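Local coordinates for protein 3-methyladenine dna-glycosylase (PDB 2JHN) that belongs to the HhH-GPD superfamily of DNA base excision repair proteins, as an AlkA-type DNA glycosylase with an additional TATA-box binding protein-like domain, at residues E255-S258 with A259-R263. The protein carries 1 engineered substitution. Sequence-based numbering, arbitrary orientation.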
# COMPACT_ATOMS: atom_id res chain seq x y z
N GLU A 255 0.09 3.60 -27.27
CA GLU A 255 -1.18 4.23 -27.64
C GLU A 255 -2.16 4.11 -26.47
O GLU A 255 -2.64 3.02 -26.17
CB GLU A 255 -1.76 3.56 -28.90
CG GLU A 255 -0.99 3.88 -30.20
CD GLU A 255 -0.97 5.37 -30.54
OE1 GLU A 255 -2.04 5.92 -30.90
OE2 GLU A 255 0.11 5.99 -30.44
N ILE A 256 -2.41 5.24 -25.80
CA ILE A 256 -3.27 5.29 -24.60
C ILE A 256 -4.65 4.64 -24.80
O ILE A 256 -5.40 5.00 -25.71
CB ILE A 256 -3.38 6.73 -24.02
CG1 ILE A 256 -4.01 6.71 -22.61
CG2 ILE A 256 -4.16 7.68 -24.96
CD1 ILE A 256 -3.17 5.97 -21.56
N GLN A 257 -4.96 3.65 -23.95
CA GLN A 257 -6.21 2.91 -24.02
C GLN A 257 -7.18 3.37 -22.93
O GLN A 257 -6.77 3.99 -21.94
CB GLN A 257 -5.96 1.40 -23.90
CG GLN A 257 -5.01 0.84 -24.97
CD GLN A 257 -5.51 1.07 -26.40
OE1 GLN A 257 -5.02 1.96 -27.11
NE2 GLN A 257 -6.50 0.29 -26.82
N SER A 258 -8.46 3.07 -23.15
CA SER A 258 -9.54 3.35 -22.21
C SER A 258 -9.51 2.37 -21.02
O SER A 258 -8.96 1.28 -21.14
CB SER A 258 -10.89 3.22 -22.93
OG SER A 258 -11.21 1.86 -23.20
N ALA A 259 -10.13 2.75 -19.91
CA ALA A 259 -10.27 1.86 -18.75
C ALA A 259 -10.97 0.55 -19.11
O ALA A 259 -10.58 -0.52 -18.63
CB ALA A 259 -10.99 2.58 -17.61
N GLU A 260 -11.99 0.60 -19.98
CA GLU A 260 -12.70 -0.63 -20.37
C GLU A 260 -11.79 -1.64 -21.11
O GLU A 260 -11.88 -2.85 -20.90
CB GLU A 260 -14.02 -0.33 -21.13
CG GLU A 260 -13.91 0.47 -22.42
CD GLU A 260 -15.27 0.70 -23.10
OE1 GLU A 260 -16.18 -0.14 -22.96
OE2 GLU A 260 -15.41 1.73 -23.79
N LYS A 261 -10.90 -1.13 -21.96
CA LYS A 261 -9.94 -1.96 -22.69
C LYS A 261 -8.88 -2.55 -21.74
O LYS A 261 -8.48 -3.72 -21.85
CB LYS A 261 -9.26 -1.11 -23.77
CG LYS A 261 -8.40 -1.93 -24.74
CD LYS A 261 -9.31 -2.78 -25.65
CE LYS A 261 -8.57 -3.94 -26.27
NZ LYS A 261 -9.44 -4.60 -27.30
N VAL A 262 -8.42 -1.72 -20.80
CA VAL A 262 -7.49 -2.17 -19.77
C VAL A 262 -8.11 -3.27 -18.90
O VAL A 262 -7.46 -4.27 -18.63
CB VAL A 262 -6.98 -1.02 -18.92
CG1 VAL A 262 -6.22 -1.53 -17.67
CG2 VAL A 262 -6.12 -0.09 -19.74
N ARG A 263 -9.37 -3.09 -18.49
CA ARG A 263 -10.10 -4.15 -17.80
C ARG A 263 -10.17 -5.45 -18.57
O ARG A 263 -10.09 -6.53 -17.98
CB ARG A 263 -11.53 -3.68 -17.49
CG ARG A 263 -11.77 -3.47 -16.05
CD ARG A 263 -13.12 -2.88 -15.78
NE ARG A 263 -12.97 -1.95 -14.68
CZ ARG A 263 -13.03 -0.63 -14.79
NH1 ARG A 263 -13.26 -0.05 -15.96
NH2 ARG A 263 -12.86 0.12 -13.71
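Ser258 caps the N-terminus of helix 259-270, meeting the first turn with both its hydroxyl and its carbonyl. Its OG accepts from Lys261 N at 3.3 Å, the N-cap bond proper, with an N-H...O angle of 157°. With chi1 at 73°, OG is flanked by both N and C of its own backbone and faces the amide of Lys261. The carbonyl oxygen turns inward as the first acceptor of the helix: Val262 N reaches Ser258 O at 3.1 Å, nearly straight at 166° and in the carbonyl plane, while Lys261 N adds only a weak, strongly bent bond to the same oxygen. Lys261 N–H is thus shared between hydroxyl and carbonyl of one residue. Packing is closest here. Glu260 CG comes within 3.1 Å of Ser258 OG, and on the inner side Val262 CG2 rests 3.5 Å from Ser258 O, its valine buried. The next helical bond, Arg263 N to Ala259 O, continues the turn.

The flank of Gln257 and Lys261 is looser. Their side chains run alongside each other in the same direction, with the two CB atoms 4.1 Å apart, a contact of aliphatic chain parts. Lys261 then leads its ammonium away from the cap to a salt bridge with Glu264, one turn further on; on the outer side the exposed Glu260 carries its carboxylate away from the cap into solvent.

The capped turn lies at the surface, where the loop after helix 241-251 enters helix 259-270. Gln257 ties that loop back through its backbone, N to Ser248 OG and O to Arg244 NE, and Val262 packs against Val243 and Val247 of helix 241-251.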